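Local coordinates for conserved exported protein (Bacteroides fragilis, PDB 3CLW) that is of unknown function but probably hydrolyses O-glycosidic bonds, as a likely member of glycoside hydrolase family 30, at residues Y279-P284 and V289-R294; T129-A132 and M136-S139; F8-Q13 and K436-V441. All blocks are in the same frame, centred on the assembly; numbering follows the deposited sequence.

Contact 1. Residues Y279-P284 and V289-R294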
loop_
_atom_site.group_PDB
_atom_site.type_symbol
_atom_site.label_atom_id
_atom_site.label_comp_id
_atom_site.label_asym_id
_atom_site.label_seq_id
_atom_site.Cartn_x
_atom_site.Cartn_y
_atom_site.Cartn_z
ATOM N N TYR A 279 2.551 -8.978 -4.514
ATOM C CA TYR A 279 3.688 -9.619 -5.163
ATOM C C TYR A 279 3.390 -11.030 -5.704
ATOM O O TYR A 279 2.665 -11.783 -5.077
ATOM C CB TYR A 279 4.867 -9.678 -4.194
ATOM C CG TYR A 279 5.361 -8.313 -3.740
ATOM C CD1 TYR A 279 6.011 -7.447 -4.644
ATOM C CD2 TYR A 279 5.201 -7.895 -2.422
ATOM C CE1 TYR A 279 6.478 -6.197 -4.248
ATOM C CE2 TYR A 279 5.667 -6.639 -2.007
ATOM C CZ TYR A 279 6.314 -5.794 -2.938
ATOM O OH TYR A 279 6.800 -4.566 -2.568
ATOM N N TRP A 280 3.955 -11.348 -6.876
ATOM C CA TRP A 280 3.904 -12.683 -7.520
ATOM C C TRP A 280 2.531 -13.203 -7.909
ATOM O O TRP A 280 2.372 -14.379 -8.214
ATOM C CB TRP A 280 4.678 -13.734 -6.713
ATOM C CG TRP A 280 5.891 -13.175 -6.107
ATOM C CD1 TRP A 280 6.131 -13.022 -4.777
ATOM C CD2 TRP A 280 7.024 -12.627 -6.800
ATOM N NE1 TRP A 280 7.358 -12.415 -4.584
ATOM C CE2 TRP A 280 7.927 -12.156 -5.808
ATOM C CE3 TRP A 280 7.371 -12.491 -8.162
ATOM C CZ2 TRP A 280 9.171 -11.564 -6.131
ATOM C CZ3 TRP A 280 8.606 -11.875 -8.499
ATOM C CH2 TRP A 280 9.493 -11.425 -7.477
ATOM N N SER A 281 1.535 -12.341 -7.922
ATOM C CA SER A 281 0.194 -12.788 -8.230
ATOM C C SER A 281 -0.480 -11.840 -9.220
ATOM O O SER A 281 -1.685 -11.925 -9.443
ATOM C CB SER A 281 -0.646 -12.957 -6.943
ATOM O OG SER A 281 -0.877 -11.716 -6.261
ATOM N N ALA A 282 0.302 -10.933 -9.800
ATOM C CA ALA A 282 -0.262 -9.916 -10.717
ATOM C C ALA A 282 -0.198 -10.311 -12.184
ATOM O O ALA A 282 -0.704 -9.589 -13.039
ATOM C CB ALA A 282 0.394 -8.564 -10.503
ATOM N N TYR A 283 0.412 -11.466 -12.454
ATOM C CA TYR A 283 0.593 -12.022 -13.793
ATOM C C TYR A 283 0.779 -13.529 -13.663
ATOM O O TYR A 283 1.442 -13.971 -12.717
ATOM C CB TYR A 283 1.834 -11.401 -14.434
ATOM C CG TYR A 283 2.105 -11.837 -15.862
ATOM C CD1 TYR A 283 1.570 -11.128 -16.930
ATOM C CD2 TYR A 283 2.898 -12.960 -16.136
ATOM C CE1 TYR A 283 1.807 -11.499 -18.225
ATOM C CE2 TYR A 283 3.143 -13.352 -17.447
ATOM C CZ TYR A 283 2.591 -12.607 -18.487
ATOM O OH TYR A 283 2.819 -12.957 -19.808
ATOM N N PRO A 284 0.199 -14.329 -14.596
ATOM C CA PRO A 284 -0.677 -13.889 -15.682
ATOM C C PRO A 284 -2.077 -13.578 -15.196
ATOM O O PRO A 284 -2.377 -13.771 -14.017
ATOM C CB PRO A 284 -0.680 -15.089 -16.648
ATOM C CG PRO A 284 -0.459 -16.258 -15.780
ATOM C CD PRO A 284 0.435 -15.788 -14.656
ATOM N N VAL A 289 -6.845 -12.852 -11.412
ATOM C CA VAL A 289 -8.270 -12.806 -11.065
ATOM C C VAL A 289 -8.742 -13.929 -10.124
ATOM O O VAL A 289 -9.544 -13.674 -9.219
ATOM C CB VAL A 289 -9.193 -12.671 -12.318
ATOM C CG1 VAL A 289 -8.832 -11.405 -13.107
ATOM C CG2 VAL A 289 -9.147 -13.934 -13.223
ATOM N N ASP A 290 -8.238 -15.151 -10.331
ATOM C CA ASP A 290 -8.584 -16.317 -9.497
ATOM C C ASP A 290 -8.217 -16.133 -8.025
ATOM O O ASP A 290 -9.068 -16.299 -7.139
ATOM C CB ASP A 290 -7.878 -17.585 -10.000
ATOM C CG ASP A 290 -8.472 -18.130 -11.300
ATOM O OD1 ASP A 290 -7.827 -19.044 -11.879
ATOM O OD2 ASP A 290 -9.558 -17.662 -11.749
ATOM N N ILE A 291 -6.951 -15.793 -7.758
ATOM C CA ILE A 291 -6.507 -15.652 -6.374
ATOM C C ILE A 291 -7.276 -14.552 -5.626
ATOM O O ILE A 291 -7.640 -14.740 -4.464
ATOM C CB ILE A 291 -4.983 -15.471 -6.238
ATOM C CG1 ILE A 291 -4.558 -15.688 -4.768
ATOM C CG2 ILE A 291 -4.540 -14.095 -6.733
ATOM C CD1 ILE A 291 -3.149 -16.121 -4.590
ATOM N N ARG A 292 -7.564 -13.444 -6.305
ATOM C CA ARG A 292 -8.282 -12.336 -5.681
ATOM C C ARG A 292 -9.764 -12.639 -5.440
ATOM O O ARG A 292 -10.352 -12.195 -4.436
ATOM C CB ARG A 292 -8.088 -11.049 -6.498
ATOM C CG ARG A 292 -6.781 -10.319 -6.174
ATOM C CD ARG A 292 -6.215 -9.529 -7.346
ATOM N NE ARG A 292 -4.859 -9.108 -7.006
ATOM C CZ ARG A 292 -3.756 -9.807 -7.263
ATOM N NH1 ARG A 292 -3.827 -10.949 -7.940
ATOM N NH2 ARG A 292 -2.570 -9.356 -6.862
ATOM N N ASN A 293 -10.381 -13.359 -6.373
ATOM C CA ASN A 293 -11.738 -13.900 -6.152
ATOM C C ASN A 293 -11.765 -14.852 -4.970
ATOM O O ASN A 293 -12.676 -14.819 -4.167
ATOM C CB ASN A 293 -12.260 -14.615 -7.397
ATOM C CG ASN A 293 -12.942 -13.664 -8.373
ATOM O OD1 ASN A 293 -13.555 -12.674 -7.962
ATOM N ND2 ASN A 293 -12.859 -13.977 -9.669
ATOM N N ARG A 294 -10.736 -15.672 -4.846
ATOM C CA ARG A 294 -10.660 -16.597 -3.729
ATOM C C ARG A 294 -10.621 -15.882 -2.374
ATOM O O ARG A 294 -11.272 -16.323 -1.410
ATOM C CB ARG A 294 -9.462 -17.525 -3.877
ATOM C CG ARG A 294 -9.670 -18.809 -3.086
ATOM C CD ARG A 294 -8.483 -19.694 -3.168
ATOM N NE ARG A 294 -8.557 -20.747 -2.166
ATOM C CZ ARG A 294 -7.605 -21.635 -1.939
ATOM N NH1 ARG A 294 -6.496 -21.621 -2.656
ATOM N NH2 ARG A 294 -7.781 -22.557 -0.996
#
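S281, in the irregular loop 279-284, faces the helical turn 289-294, where I291 and R292 meet it; the CA atoms of S281 and I291 lie 7.5 Å apart. A cis peptide bond precedes P284, the N-cap residue through which the loop enters the helix, and the four helical residues 285-288 part the two segments. The contact is carried by the guanidinium group of R292, which meets S281 end-on with two nitrogens. NH1 donates to the carbonyl O of S281 at 2.8 Å, arriving from above the carbonyl plane with an N-H...O angle of 146°. NH2 donates to S281 OG at 3.0 Å, a more bent bond (134°) whose acceptor is tilted from the guanidinium plane. The R292 chain, extended from CG to NE, spans the gap although its CB does not head for the loop. Beside this polar grip, I291 CG2 touches S281 CB at 4.1 Å. The arginine is held from further sides: D278 pairs with NH2, D345 with NE, and the L288 carbonyl accepts from NH1, so its buried charge is probably well balanced. S281 OG also bonds to the D278 carbonyl. Helix 328-347 supplies D345 and packs Y337 and I341 against A282; strand 270-276, this loop and helix 285-300 are consistent with one strand-loop-helix step of the TIM barrel expected for family 30.

Contact 2. Residues T129-A132 and M136-S139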
loop_
_atom_site.group_PDB
_atom_site.type_symbol
_atom_site.label_atom_id
_atom_site.label_comp_id
_atom_site.label_asym_id
_atom_site.label_seq_id
_atom_site.Cartn_x
_atom_site.Cartn_y
_atom_site.Cartn_z
ATOM N N THR A 129 6.927 -2.193 11.423
ATOM C CA THR A 129 8.262 -2.682 11.699
ATOM C C THR A 129 8.593 -3.899 10.833
ATOM O O THR A 129 7.714 -4.749 10.516
ATOM C CB THR A 129 8.456 -3.107 13.174
ATOM O OG1 THR A 129 7.288 -3.829 13.631
ATOM C CG2 THR A 129 8.705 -1.917 14.053
ATOM N N ASN A 130 9.880 -3.934 10.468
ATOM C CA ASN A 130 10.542 -4.996 9.764
ATOM C C ASN A 130 11.357 -5.879 10.703
ATOM O O ASN A 130 11.756 -6.987 10.349
ATOM C CB ASN A 130 11.477 -4.407 8.726
ATOM C CG ASN A 130 10.748 -3.955 7.520
ATOM O OD1 ASN A 130 9.695 -4.519 7.166
ATOM N ND2 ASN A 130 11.271 -2.919 6.872
ATOM N N SER A 131 11.596 -5.384 11.901
ATOM C CA SER A 131 12.249 -6.183 12.922
ATOM C C SER A 131 11.954 -5.518 14.244
ATOM O O SER A 131 11.641 -4.305 14.293
ATOM C CB SER A 131 13.779 -6.266 12.668
ATOM O OG SER A 131 14.518 -6.675 13.819
ATOM N N ALA A 132 12.037 -6.315 15.307
ATOM C CA ALA A 132 12.051 -5.812 16.668
ATOM C C ALA A 132 13.415 -5.190 16.866
ATOM O O ALA A 132 14.339 -5.511 16.132
ATOM C CB ALA A 132 11.792 -6.963 17.669
ATOM N N MET A 136 16.535 -6.924 21.308
ATOM C CA MET A 136 15.440 -7.783 21.761
ATOM C C MET A 136 15.467 -9.080 20.973
ATOM O O MET A 136 14.684 -9.969 21.237
ATOM C CB MET A 136 14.065 -7.140 21.456
ATOM C CG MET A 136 13.657 -5.965 22.349
ATOM S SD MET A 136 11.879 -5.581 22.299
ATOM C CE MET A 136 12.059 -4.049 23.090
ATOM N N THR A 137 16.298 -9.149 19.941
ATOM C CA THR A 137 16.197 -10.259 18.989
ATOM C C THR A 137 17.019 -11.456 19.465
ATOM O O THR A 137 17.794 -11.326 20.413
ATOM C CB THR A 137 16.676 -9.834 17.605
ATOM O OG1 THR A 137 18.057 -9.475 17.683
ATOM C CG2 THR A 137 15.854 -8.642 17.086
ATOM N N ARG A 138 16.788 -12.623 18.854
ATOM C CA ARG A 138 17.581 -13.822 19.143
ATOM C C ARG A 138 19.017 -13.710 18.576
ATOM O O ARG A 138 19.962 -14.184 19.198
ATOM C CB ARG A 138 16.854 -15.100 18.674
ATOM C CG ARG A 138 15.657 -15.483 19.595
ATOM C CD ARG A 138 14.961 -16.790 19.252
ATOM N NE ARG A 138 14.386 -16.805 17.897
ATOM C CZ ARG A 138 14.943 -17.412 16.843
ATOM N NH1 ARG A 138 16.084 -18.065 16.972
ATOM N NH2 ARG A 138 14.353 -17.385 15.651
ATOM N N SER A 139 19.173 -13.035 17.430
ATOM C CA SER A 139 20.450 -12.959 16.747
ATOM C C SER A 139 21.301 -11.756 17.154
ATOM O O SER A 139 22.424 -11.586 16.663
ATOM C CB SER A 139 20.248 -13.021 15.235
ATOM O OG SER A 139 19.497 -11.920 14.771
#
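The methyl group of T137 reaches back to the S131-A132 corner, and this is the tight part of the contact: CG2 lies 3.6 Å from the carbonyl O of A132 and 4.0 Å from S131 OG. Those two oxygens are themselves joined, S131 OG donating to A132 O at 2.6 Å in the carbonyl plane, on a lone pair. The methyl therefore rests against a small hydrogen-bonded unit. With OG1 set between the backbone N and the carbonyl carbon (chi1 63°), T137 leaves CG2 for the corner, while OG1 bonds to the Y134 carbonyl and the S141 backbone N. A132 CB adds a looser apolar touch with M136 CB, 4.4 Å away; beyond CB the methionine chain leads away from the corner, and both residues touch F160 of helix 157-173. Past T137 the packing gives way to the partly exposed R138 and S139. R138 turns instead to D146 and to the carbonyls of C149 and I150. The arrangement is a local bend in the long loop that follows strand 125-128, consistent with the long strand-to-helix loops of a TIM barrel such as the family 30 fold.

Contact 3. Residues F8-Q13 and K436-V441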
loop_
_atom_site.group_PDB
_atom_site.type_symbol
_atom_site.label_atom_id
_atom_site.label_comp_id
_atom_site.label_asym_id
_atom_site.label_seq_id
_atom_site.Cartn_x
_atom_site.Cartn_y
_atom_site.Cartn_z
ATOM N N PHE A 8 -22.756 1.056 -19.852
ATOM C CA PHE A 8 -22.616 0.677 -18.457
ATOM C C PHE A 8 -23.635 1.396 -17.608
ATOM O O PHE A 8 -23.813 2.619 -17.718
ATOM C CB PHE A 8 -21.215 1.006 -17.959
ATOM C CG PHE A 8 -20.152 0.123 -18.535
ATOM C CD1 PHE A 8 -19.710 -0.995 -17.835
ATOM C CD2 PHE A 8 -19.602 0.397 -19.781
ATOM C CE1 PHE A 8 -18.733 -1.811 -18.364
ATOM C CE2 PHE A 8 -18.620 -0.419 -20.322
ATOM C CZ PHE A 8 -18.184 -1.521 -19.615
ATOM N N ILE A 9 -24.301 0.628 -16.760
ATOM C CA ILE A 9 -25.278 1.179 -15.828
ATOM C C ILE A 9 -24.736 1.108 -14.422
ATOM O O ILE A 9 -24.321 0.044 -13.946
ATOM C CB ILE A 9 -26.664 0.487 -15.933
ATOM C CG1 ILE A 9 -27.275 0.729 -17.328
ATOM C CG2 ILE A 9 -27.634 1.001 -14.830
ATOM C CD1 ILE A 9 -26.920 -0.282 -18.373
ATOM N N ILE A 10 -24.713 2.276 -13.790
ATOM C CA ILE A 10 -24.280 2.442 -12.420
ATOM C C ILE A 10 -25.482 2.250 -11.504
ATOM O O ILE A 10 -26.534 2.858 -11.708
ATOM C CB ILE A 10 -23.663 3.839 -12.238
ATOM C CG1 ILE A 10 -22.376 3.938 -13.082
ATOM C CG2 ILE A 10 -23.446 4.172 -10.737
ATOM C CD1 ILE A 10 -21.547 5.190 -12.859
ATOM N N ASP A 11 -25.322 1.415 -10.487
ATOM C CA ASP A 11 -26.408 1.143 -9.561
ATOM C C ASP A 11 -26.053 1.547 -8.108
ATOM O O ASP A 11 -25.397 0.815 -7.369
ATOM C CB ASP A 11 -26.829 -0.326 -9.711
ATOM C CG ASP A 11 -27.963 -0.727 -8.789
ATOM O OD1 ASP A 11 -28.702 0.160 -8.260
ATOM O OD2 ASP A 11 -28.094 -1.954 -8.596
ATOM N N LYS A 12 -26.494 2.740 -7.728
ATOM C CA LYS A 12 -26.270 3.287 -6.385
ATOM C C LYS A 12 -26.886 2.457 -5.248
ATOM O O LYS A 12 -26.553 2.655 -4.079
ATOM C CB LYS A 12 -26.776 4.733 -6.307
ATOM C CG LYS A 12 -26.120 5.697 -7.307
ATOM C CD LYS A 12 -26.691 7.105 -7.164
ATOM C CE LYS A 12 -26.106 8.060 -8.216
ATOM N NZ LYS A 12 -26.734 9.430 -8.198
ATOM N N GLN A 13 -27.792 1.544 -5.596
ATOM C CA GLN A 13 -28.459 0.703 -4.617
ATOM C C GLN A 13 -27.706 -0.575 -4.270
ATOM O O GLN A 13 -27.983 -1.194 -3.247
ATOM C CB GLN A 13 -29.869 0.360 -5.079
ATOM C CG GLN A 13 -30.918 0.863 -4.140
ATOM C CD GLN A 13 -31.339 2.284 -4.419
ATOM O OE1 GLN A 13 -30.561 3.227 -4.255
ATOM N NE2 GLN A 13 -32.602 2.451 -4.821
ATOM N N LYS A 436 -22.494 12.253 -2.942
ATOM C CA LYS A 436 -22.468 13.607 -3.523
ATOM C C LYS A 436 -21.800 13.598 -4.899
ATOM O O LYS A 436 -22.187 14.366 -5.772
ATOM C CB LYS A 436 -21.724 14.608 -2.621
ATOM C CG LYS A 436 -22.357 14.895 -1.260
ATOM C CD LYS A 436 -21.267 15.320 -0.275
ATOM C CE LYS A 436 -21.463 14.685 1.120
ATOM N NZ LYS A 436 -22.198 15.584 2.094
ATOM N N GLU A 437 -20.770 12.764 -5.043
ATOM C CA GLU A 437 -20.035 12.530 -6.285
ATOM C C GLU A 437 -20.145 11.059 -6.609
ATOM O O GLU A 437 -20.117 10.231 -5.694
ATOM C CB GLU A 437 -18.531 12.820 -6.087
ATOM C CG GLU A 437 -18.065 14.157 -6.650
ATOM C CD GLU A 437 -16.572 14.468 -6.411
ATOM O OE1 GLU A 437 -16.243 15.667 -6.309
ATOM O OE2 GLU A 437 -15.719 13.547 -6.361
ATOM N N VAL A 438 -20.226 10.727 -7.895
ATOM C CA VAL A 438 -20.002 9.359 -8.330
ATOM C C VAL A 438 -18.741 9.355 -9.203
ATOM O O VAL A 438 -18.650 10.104 -10.183
ATOM C CB VAL A 438 -21.243 8.731 -9.025
ATOM C CG1 VAL A 438 -20.972 7.283 -9.482
ATOM C CG2 VAL A 438 -22.424 8.736 -8.079
ATOM N N VAL A 439 -17.774 8.514 -8.800
ATOM C CA VAL A 439 -16.454 8.420 -9.398
ATOM C C VAL A 439 -16.319 7.085 -10.116
ATOM O O VAL A 439 -16.502 6.030 -9.526
ATOM C CB VAL A 439 -15.334 8.530 -8.297
ATOM C CG1 VAL A 439 -13.931 8.251 -8.877
ATOM C CG2 VAL A 439 -15.397 9.884 -7.561
ATOM N N THR A 440 -16.010 7.132 -11.396
ATOM C CA THR A 440 -15.847 5.928 -12.185
ATOM C C THR A 440 -14.438 5.898 -12.807
ATOM O O THR A 440 -13.953 6.898 -13.335
ATOM C CB THR A 440 -16.965 5.854 -13.245
ATOM O OG1 THR A 440 -18.233 5.883 -12.568
ATOM C CG2 THR A 440 -16.874 4.606 -14.043
ATOM N N VAL A 441 -13.767 4.763 -12.704
ATOM C CA VAL A 441 -12.417 4.659 -13.233
ATOM C C VAL A 441 -12.397 3.517 -14.218
ATOM O O VAL A 441 -12.692 2.377 -13.856
ATOM C CB VAL A 441 -11.347 4.445 -12.115
ATOM C CG1 VAL A 441 -9.949 4.397 -12.699
ATOM C CG2 VAL A 441 -11.426 5.531 -11.056
#
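I10 keeps CG1 anti to its carbonyl carbon (chi1 -65°) and runs on extended to CD1, which carries the end of the chain across to V438 and T440. V438 answers with CG1 anti to the backbone N (chi1 180°), and the two side chains meet tip to tip, I10 CD1 lying 4.0 Å from V438 CG1. The I10 CG2 branch comes to 4.2 Å from the same methyl, so V438 CG1 is touched by both branches of the isoleucine. T440 is met differently: I10 CD1 comes to 3.4 Å from T440 OG1, the two side chains crossing at a slant. That hydroxyl is hydrogen-bonded to S431 OG on the adjoining strand 427-433, so its polar need is met there while the isoleucine methyl lies against it, and both I10 and T440 touch I412 of strand 408-414. The two strands make this contact through side chains, their CA atoms coming no nearer than 8.9 Å (K12 to V438). It is thus packing across the interior of the beta domain, probably, as in family 30 enzymes, an accessory beta-sandwich built from strands of both chain ends and set beside the barrel. On the solvent-exposed side K12, extended beyond CG, passes V438 at a slant, K12 CE 3.7 Å from V438 CG2, while its NZ makes a long, weak ion pair with D457. Where the chain turns its corner after the strand, D11 OD1 accepts from the backbone N of Q13 at 3.1 Å, forming an Asx turn. Backbone bonds from I9 to K413 and from D11 to A411 pair this strand with 408-414, and F8 and I10 bond to N455 of strand 450-455.

From the N terminus, the chain first lays down 8-13, whose partner 436-441 arrives more than 400 residues later, so contact 3 closes a loop spanning nearly the whole chain and packs the N-terminal strand and a late strand together within the beta domain. Contacts 2 and 1 both fall within that span and follow one another without crossing. Contact 2 closes a short bend in the loop after strand 125-128; contact 1 joins the loop after strand 270-276 to its following helix. Both are short-range and lie where strands lead on to helices in the probable TIM barrel. Contacts 2 and 3 lie on opposite sides of the chain's centre, their centres 46 Å apart, and none of the three contacts touches another.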